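Local coordinates for protein DNA polymerase (Pyrobaculum calidifontis, PDB 5MDN) that probably catalyses template-directed DNA synthesis, adding deoxyribonucleotides from their triphosphates to a growing strand, as a family B DNA polymerase of a hyperthermophilic archaeon, at residues K488-D493 and R498-R503; S355-L360 and Q504-V509. One frame throughout, in Å; residues are numbered along the deposited sequence.

Contact 1: residues K488-D493 and R498-R503; sequences KKYPPD and RLLDER
D493 and R498 meet through a carboxylate oxygen and one terminal guanidinium nitrogen, in a salt bridge made with a single hydrogen bond. NH2 of R498 donates to OD1 of D493 at 2.6 Å, with an N-H...O angle of 162°. The acceptor lies practically in the guanidinium plane and is approached nearly along its own C-O axis, whereas the two flat groups stand at 90° to each other. This perpendicular setting is unlike the familiar side-by-side fork, in which both oxygens of the acid face two nitrogens of the base. D493 reaches its partner although its CB starts away from the helix: CG is anti to the backbone N (chi1 -156°), which brings OD1 back across the gap. On the other side, a bend about the CG-CD bond of R498 turns the guanidinium to the acid.

The second point of contact is apolar and lies farther back along the loop. The CB of Y490 starts out toward the helix, and its ring carbon CD1 is 4.2 Å from the methyl CD1 of L500. The side chains cross at roughly a right angle, and the single leucine methyl approaches the ring obliquely. On one face of the ring rests CG of K489, 4.2 Å above the plane and displaced toward the rim. L500 also packs on V483 of helix 468-486, which places the tyrosine beside the junction of two helices.

The segments form the turn of the antiparallel helical hairpin that corresponds to the fingers of family B polymerases. One charged bond and one light apolar touch hold the loop to the start of the second helix; lying among exposed residues, the ion pair is probably weakened by solvent screening.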
ATOM      1  N   LYS A 488     -28.697  -0.415   7.727  1.00 93.89           N
ATOM      2  CA  LYS A 488     -29.716  -0.808   8.690  1.00 95.53           C
ATOM      3  C   LYS A 488     -30.857  -1.589   8.048  1.00 96.52           C
ATOM      4  O   LYS A 488     -31.571  -2.310   8.755  1.00 90.13           O
ATOM      5  CB  LYS A 488     -30.269   0.425   9.406  1.00 96.63           C
ATOM      6  CG  LYS A 488     -29.259   1.147  10.289  1.00 97.50           C
ATOM      7  CD  LYS A 488     -29.796   2.496  10.751  1.00100.52           C
ATOM      8  CE  LYS A 488     -28.719   3.321  11.443  1.00103.17           C
ATOM      9  NZ  LYS A 488     -28.211   2.651  12.675  1.00104.20           N
ATOM     10  N   LYS A 489     -31.054  -1.452   6.732  1.00 99.96           N
ATOM     11  CA  LYS A 489     -32.119  -2.191   6.061  1.00 96.13           C
ATOM     12  C   LYS A 489     -31.869  -3.692   6.104  1.00 91.79           C
ATOM     13  O   LYS A 489     -32.808  -4.481   6.254  1.00 95.25           O
ATOM     14  CB  LYS A 489     -32.260  -1.724   4.610  1.00 95.78           C
ATOM     15  CG  LYS A 489     -33.370  -2.440   3.845  1.00 95.48           C
ATOM     16  CD  LYS A 489     -33.301  -2.181   2.348  1.00 97.73           C
ATOM     17  CE  LYS A 489     -33.671  -0.752   1.998  1.00 99.74           C
ATOM     18  NZ  LYS A 489     -33.573  -0.512   0.530  1.00 99.84           N
ATOM     19  N   TYR A 490     -30.615  -4.103   5.981  1.00 93.51           N
ATOM     20  CA  TYR A 490     -30.240  -5.504   5.904  1.00 92.34           C
ATOM     21  C   TYR A 490     -29.754  -6.016   7.252  1.00 92.37           C
ATOM     22  O   TYR A 490     -29.317  -5.238   8.106  1.00 94.02           O
ATOM     23  CB  TYR A 490     -29.140  -5.696   4.851  1.00 92.70           C
ATOM     24  CG  TYR A 490     -29.536  -5.270   3.453  1.00 93.89           C
ATOM     25  CD1 TYR A 490     -29.391  -3.951   3.034  1.00 90.74           C
ATOM     26  CD2 TYR A 490     -30.058  -6.187   2.551  1.00 93.65           C
ATOM     27  CE1 TYR A 490     -29.756  -3.563   1.756  1.00 88.62           C
ATOM     28  CE2 TYR A 490     -30.424  -5.809   1.274  1.00 91.62           C
ATOM     29  CZ  TYR A 490     -30.271  -4.496   0.881  1.00 90.27           C
ATOM     30  OH  TYR A 490     -30.633  -4.114  -0.389  1.00 93.26           O
ATOM     31  N   PRO A 491     -29.811  -7.328   7.480  1.00 92.98           N
ATOM     32  CA  PRO A 491     -29.336  -7.887   8.752  1.00 90.72           C
ATOM     33  C   PRO A 491     -27.820  -7.960   8.782  1.00 92.41           C
ATOM     34  O   PRO A 491     -27.181  -8.260   7.762  1.00 88.56           O
ATOM     35  CB  PRO A 491     -29.967  -9.287   8.784  1.00 89.83           C
ATOM     36  CG  PRO A 491     -30.167  -9.639   7.359  1.00 89.62           C
ATOM     37  CD  PRO A 491     -30.441  -8.353   6.628  1.00 91.04           C
ATOM     38  N   PRO A 492     -27.209  -7.673   9.940  1.00 88.54           N
ATOM     39  CA  PRO A 492     -25.744  -7.530  10.017  1.00 92.82           C
ATOM     40  C   PRO A 492     -24.921  -8.705   9.497  1.00 95.55           C
ATOM     41  O   PRO A 492     -23.734  -8.524   9.205  1.00 93.40           O
ATOM     42  CB  PRO A 492     -25.504  -7.327  11.519  1.00 93.91           C
ATOM     43  CG  PRO A 492     -26.757  -6.691  12.012  1.00 91.98           C
ATOM     44  CD  PRO A 492     -27.864  -7.327  11.215  1.00 89.72           C
ATOM     45  N   ASP A 493     -25.499  -9.901   9.380  1.00 99.16           N
ATOM     46  CA  ASP A 493     -24.765 -11.074   8.911  1.00103.35           C
ATOM     47  C   ASP A 493     -25.192 -11.470   7.500  1.00103.84           C
ATOM     48  O   ASP A 493     -25.294 -12.654   7.172  1.00 93.24           O
ATOM     49  CB  ASP A 493     -24.932 -12.256   9.864  1.00105.50           C
ATOM     50  CG  ASP A 493     -23.788 -13.265   9.756  1.00107.25           C
ATOM     51  OD1 ASP A 493     -23.072 -13.253   8.732  1.00110.21           O
ATOM     52  OD2 ASP A 493     -23.603 -14.068  10.697  1.00103.72           O
ATOM     53  N   ARG A 498     -22.352  -6.739   4.544  1.00 76.83           N
ATOM     54  CA  ARG A 498     -20.894  -6.680   4.563  1.00 81.83           C
ATOM     55  C   ARG A 498     -20.361  -5.842   3.407  1.00 80.98           C
ATOM     56  O   ARG A 498     -19.360  -5.131   3.554  1.00 83.69           O
ATOM     57  CB  ARG A 498     -20.319  -8.094   4.529  1.00 87.38           C
ATOM     58  CG  ARG A 498     -20.589  -8.871   5.807  1.00 94.46           C
ATOM     59  CD  ARG A 498     -20.025 -10.280   5.757  1.00 97.47           C
ATOM     60  NE  ARG A 498     -20.962 -11.250   6.317  1.00 98.72           N
ATOM     61  CZ  ARG A 498     -21.724 -12.065   5.595  1.00101.15           C
ATOM     62  NH1 ARG A 498     -21.663 -12.041   4.271  1.00101.23           N
ATOM     63  NH2 ARG A 498     -22.546 -12.910   6.202  1.00102.96           N
ATOM     64  N   LEU A 499     -21.014  -5.923   2.246  1.00 81.10           N
ATOM     65  CA  LEU A 499     -20.600  -5.109   1.110  1.00 79.40           C
ATOM     66  C   LEU A 499     -20.780  -3.627   1.410  1.00 75.41           C
ATOM     67  O   LEU A 499     -19.907  -2.811   1.094  1.00 76.51           O
ATOM     68  CB  LEU A 499     -21.393  -5.505  -0.134  1.00 81.11           C
ATOM     69  CG  LEU A 499     -20.974  -6.805  -0.818  1.00 83.55           C
ATOM     70  CD1 LEU A 499     -22.193  -7.480  -1.395  1.00 85.62           C
ATOM     71  CD2 LEU A 499     -19.960  -6.523  -1.911  1.00 83.10           C
ATOM     72  N   LEU A 500     -21.913  -3.261   2.015  1.00 72.01           N
ATOM     73  CA  LEU A 500     -22.150  -1.872   2.392  1.00 69.81           C
ATOM     74  C   LEU A 500     -21.207  -1.413   3.498  1.00 70.14           C
ATOM     75  O   LEU A 500     -20.826  -0.237   3.538  1.00 70.66           O
ATOM     76  CB  LEU A 500     -23.602  -1.698   2.833  1.00 69.61           C
ATOM     77  CG  LEU A 500     -24.638  -1.568   1.714  1.00 69.35           C
ATOM     78  CD1 LEU A 500     -26.050  -1.595   2.281  1.00 67.81           C
ATOM     79  CD2 LEU A 500     -24.407  -0.306   0.895  1.00 69.66           C
ATOM     80  N   ASP A 501     -20.830  -2.317   4.408  1.00 68.58           N
ATOM     81  CA  ASP A 501     -19.884  -1.964   5.462  1.00 70.27           C
ATOM     82  C   ASP A 501     -18.496  -1.687   4.897  1.00 69.07           C
ATOM     83  O   ASP A 501     -17.781  -0.810   5.397  1.00 70.45           O
ATOM     84  CB  ASP A 501     -19.827  -3.078   6.508  1.00 74.86           C
ATOM     85  CG  ASP A 501     -19.172  -2.631   7.803  1.00 78.21           C
ATOM     86  OD1 ASP A 501     -19.752  -1.771   8.501  1.00 80.93           O
ATOM     87  OD2 ASP A 501     -18.081  -3.145   8.125  1.00 78.67           O
ATOM     88  N   GLU A 502     -18.093  -2.427   3.862  1.00 67.10           N
ATOM     89  CA  GLU A 502     -16.815  -2.160   3.211  1.00 65.85           C
ATOM     90  C   GLU A 502     -16.833  -0.809   2.503  1.00 62.58           C
ATOM     91  O   GLU A 502     -15.885  -0.024   2.617  1.00 60.22           O
ATOM     92  CB  GLU A 502     -16.481  -3.283   2.229  1.00 68.83           C
ATOM     93  CG  GLU A 502     -16.163  -4.625   2.881  1.00 73.09           C
ATOM     94  CD  GLU A 502     -14.818  -4.645   3.593  1.00 78.34           C
ATOM     95  OE1 GLU A 502     -14.102  -3.621   3.566  1.00 85.61           O
ATOM     96  OE2 GLU A 502     -14.471  -5.694   4.175  1.00 85.43           O
ATOM     97  N   ARG A 503     -17.899  -0.533   1.748  1.00 62.77           N
ATOM     98  CA  ARG A 503     -18.039   0.768   1.103  1.00 61.40           C
ATOM     99  C   ARG A 503     -18.042   1.894   2.128  1.00 56.57           C
ATOM    100  O   ARG A 503     -17.439   2.951   1.904  1.00 53.31           O
ATOM    101  CB  ARG A 503     -19.315   0.799   0.261  1.00 63.80           C
ATOM    102  CG  ARG A 503     -19.831   2.197  -0.040  1.00 64.61           C
ATOM    103  CD  ARG A 503     -20.749   2.216  -1.250  1.00 65.97           C
ATOM    104  NE  ARG A 503     -19.998   2.332  -2.496  1.00 69.30           N
ATOM    105  CZ  ARG A 503     -19.592   3.486  -3.014  1.00 72.29           C
ATOM    106  NH1 ARG A 503     -19.862   4.626  -2.392  1.00 73.50           N
ATOM    107  NH2 ARG A 503     -18.914   3.504  -4.155  1.00 73.10           N
TER

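Contact 2: residues S355-L360 and Q504-V509; sequences SSVSGL and QRALKV
V357 sets both its methyls against the end of L507, CG1 and CG2 each lying 4.0 Å from CD2 of the leucine. The two side chains cross at about a right angle, and the leucine methyl faces the fork of the valine. CG2 is the more engaged branch, for it also approaches CB of A506 at 4.2 Å. L507 extends CD2 to the valine with its CG anti to the carbonyl carbon (chi1 -71°), although its CB sets out across the line between the segments.

V357 is the first residue to depart from helical angles after helix 326-356, and M377 of helix 370-384 and M510 also pack on it. OG of S355 is placed near O of L360, a pairing whose shortness is doubtful at this resolution, while OG of S358 bonds to O of L354. L507 in turn packs on L476 and L479 of helix 468-486. The C-terminal end of helix 326-356 is thus set against the second fingers helix, where K508 begins the KxxxNxxYG-type motif of family B polymerases.

No hydrogen bond crosses between 355-360 and 504-509. The contact therefore rests on the fit of buried hydrocarbon groups.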
ATOM      1  N   SER A 355     -11.532   1.325  -4.727  1.00 50.17           N
ATOM      2  CA  SER A 355     -11.311   1.687  -6.124  1.00 49.83           C
ATOM      3  C   SER A 355     -12.429   2.578  -6.658  1.00 51.98           C
ATOM      4  O   SER A 355     -12.169   3.502  -7.436  1.00 52.44           O
ATOM      5  CB  SER A 355     -11.177   0.427  -6.978  1.00 48.34           C
ATOM      6  OG  SER A 355     -11.103   0.757  -8.353  1.00 48.57           O
ATOM      7  N   SER A 356     -13.678   2.309  -6.261  1.00 52.30           N
ATOM      8  CA  SER A 356     -14.789   3.138  -6.717  1.00 51.84           C
ATOM      9  C   SER A 356     -14.782   4.489  -6.015  1.00 51.27           C
ATOM     10  O   SER A 356     -15.112   5.516  -6.624  1.00 56.06           O
ATOM     11  CB  SER A 356     -16.117   2.413  -6.493  1.00 52.63           C
ATOM     12  OG  SER A 356     -16.325   2.136  -5.119  1.00 53.64           O
ATOM     13  N   VAL A 357     -14.398   4.512  -4.738  1.00 49.13           N
ATOM     14  CA  VAL A 357     -13.910   5.745  -4.142  1.00 52.04           C
ATOM     15  C   VAL A 357     -12.505   6.022  -4.672  1.00 54.10           C
ATOM     16  O   VAL A 357     -11.839   5.141  -5.228  1.00 61.88           O
ATOM     17  CB  VAL A 357     -13.931   5.651  -2.606  1.00 53.15           C
ATOM     18  CG1 VAL A 357     -13.777   7.024  -1.973  1.00 54.72           C
ATOM     19  CG2 VAL A 357     -15.219   4.983  -2.136  1.00 52.07           C
ATOM     20  N   SER A 358     -12.078   7.282  -4.561  1.00 52.63           N
ATOM     21  CA  SER A 358     -10.758   7.711  -5.025  1.00 53.61           C
ATOM     22  C   SER A 358     -10.650   7.651  -6.547  1.00 50.84           C
ATOM     23  O   SER A 358     -10.195   8.611  -7.177  1.00 49.81           O
ATOM     24  CB  SER A 358      -9.652   6.876  -4.367  1.00 53.35           C
ATOM     25  OG  SER A 358      -9.386   5.705  -5.116  1.00 51.10           O
ATOM     26  N   GLY A 359     -11.056   6.535  -7.148  1.00 48.70           N
ATOM     27  CA  GLY A 359     -11.215   6.439  -8.582  1.00 49.16           C
ATOM     28  C   GLY A 359     -10.093   5.773  -9.348  1.00 50.05           C
ATOM     29  O   GLY A 359     -10.105   5.820 -10.583  1.00 53.12           O
ATOM     30  N   LEU A 360      -9.133   5.146  -8.666  1.00 47.01           N
ATOM     31  CA  LEU A 360      -8.095   4.418  -9.381  1.00 46.91           C
ATOM     32  C   LEU A 360      -8.566   3.009  -9.739  1.00 46.87           C
ATOM     33  O   LEU A 360      -9.380   2.415  -9.024  1.00 48.22           O
ATOM     34  CB  LEU A 360      -6.821   4.339  -8.544  1.00 47.82           C
ATOM     35  CG  LEU A 360      -6.015   5.628  -8.377  1.00 48.66           C
ATOM     36  CD1 LEU A 360      -4.900   5.431  -7.360  1.00 51.39           C
ATOM     37  CD2 LEU A 360      -5.448   6.085  -9.712  1.00 47.97           C
ATOM     38  N   GLN A 504     -18.721   1.689   3.260  1.00 59.10           N
ATOM     39  CA  GLN A 504     -18.729   2.699   4.313  1.00 57.87           C
ATOM     40  C   GLN A 504     -17.323   2.963   4.839  1.00 57.00           C
ATOM     41  O   GLN A 504     -16.938   4.121   5.045  1.00 55.92           O
ATOM     42  CB  GLN A 504     -19.661   2.264   5.446  1.00 57.90           C
ATOM     43  CG  GLN A 504     -19.562   3.100   6.719  1.00 59.13           C
ATOM     44  CD  GLN A 504     -18.537   2.560   7.700  1.00 58.89           C
ATOM     45  OE1 GLN A 504     -17.939   3.313   8.470  1.00 60.34           O
ATOM     46  NE2 GLN A 504     -18.327   1.249   7.675  1.00 57.34           N
ATOM     47  N   ARG A 505     -16.540   1.905   5.069  1.00 55.50           N
ATOM     48  CA  ARG A 505     -15.190   2.101   5.590  1.00 55.67           C
ATOM     49  C   ARG A 505     -14.285   2.750   4.548  1.00 51.79           C
ATOM     50  O   ARG A 505     -13.434   3.581   4.889  1.00 48.29           O
ATOM     51  CB  ARG A 505     -14.595   0.772   6.059  1.00 60.12           C
ATOM     52  CG  ARG A 505     -13.146   0.906   6.511  1.00 64.98           C
ATOM     53  CD  ARG A 505     -12.669  -0.273   7.340  1.00 67.43           C
ATOM     54  NE  ARG A 505     -11.212  -0.274   7.458  1.00 74.25           N
ATOM     55  CZ  ARG A 505     -10.396  -1.041   6.741  1.00 80.08           C
ATOM     56  NH1 ARG A 505     -10.887  -1.889   5.848  1.00 82.40           N
ATOM     57  NH2 ARG A 505      -9.084  -0.963   6.924  1.00 78.71           N
ATOM     58  N   ALA A 506     -14.453   2.385   3.273  1.00 54.77           N
ATOM     59  CA  ALA A 506     -13.613   2.954   2.223  1.00 51.88           C
ATOM     60  C   ALA A 506     -13.763   4.468   2.155  1.00 48.26           C
ATOM     61  O   ALA A 506     -12.781   5.189   1.943  1.00 47.79           O
ATOM     62  CB  ALA A 506     -13.952   2.321   0.875  1.00 53.78           C
ATOM     63  N   LEU A 507     -14.987   4.968   2.330  1.00 47.35           N
ATOM     64  CA  LEU A 507     -15.197   6.411   2.384  1.00 49.41           C
ATOM     65  C   LEU A 507     -14.519   7.020   3.607  1.00 51.78           C
ATOM     66  O   LEU A 507     -13.911   8.094   3.515  1.00 49.68           O
ATOM     67  CB  LEU A 507     -16.691   6.723   2.376  1.00 47.49           C
ATOM     68  CG  LEU A 507     -17.403   6.457   1.050  1.00 46.94           C
ATOM     69  CD1 LEU A 507     -18.888   6.197   1.265  1.00 47.54           C
ATOM     70  CD2 LEU A 507     -17.195   7.608   0.080  1.00 44.75           C
ATOM     71  N   LYS A 508     -14.633   6.357   4.763  1.00 50.41           N
ATOM     72  CA  LYS A 508     -13.978   6.827   5.981  1.00 51.63           C
ATOM     73  C   LYS A 508     -12.470   6.965   5.791  1.00 50.06           C
ATOM     74  O   LYS A 508     -11.876   7.983   6.166  1.00 48.39           O
ATOM     75  CB  LYS A 508     -14.254   5.853   7.124  1.00 56.48           C
ATOM     76  CG  LYS A 508     -13.541   6.212   8.413  1.00 60.95           C
ATOM     77  CD  LYS A 508     -13.828   5.208   9.513  1.00 64.35           C
ATOM     78  CE  LYS A 508     -13.046   5.548  10.772  1.00 67.20           C
ATOM     79  NZ  LYS A 508     -13.268   4.552  11.856  1.00 70.47           N
ATOM     80  N   VAL A 509     -11.833   5.938   5.219  1.00 49.57           N
ATOM     81  CA  VAL A 509     -10.376   5.931   5.109  1.00 48.98           C
ATOM     82  C   VAL A 509      -9.892   7.068   4.218  1.00 50.43           C
ATOM     83  O   VAL A 509      -8.889   7.728   4.519  1.00 49.73           O
ATOM     84  CB  VAL A 509      -9.887   4.561   4.602  1.00 48.27           C
ATOM     85  CG1 VAL A 509      -8.377   4.570   4.402  1.00 50.34           C
ATOM     86  CG2 VAL A 509     -10.287   3.466   5.572  1.00 47.23           C
TER

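Overall arrangement
From the N terminus, the chain first reaches 355-360, where helix 326-356 ends. It then runs through helix 370-384, strands and helix 468-486 before the loop at 488-493. Helix 495-512 follows, and its successive portions 498-503 and 504-509 serve contact 1 and contact 2. Contact 1 thus closes a short hairpin, with four residues between its segments, nested inside the loop of 143 residues closed by contact 2. The centres are about 16 Å apart, yet the two touch where NH2 of R503 packs 3.1 Å from OG of S356. One helix is therefore tied to its preceding loop at the surface and to a distant helix end in the interior.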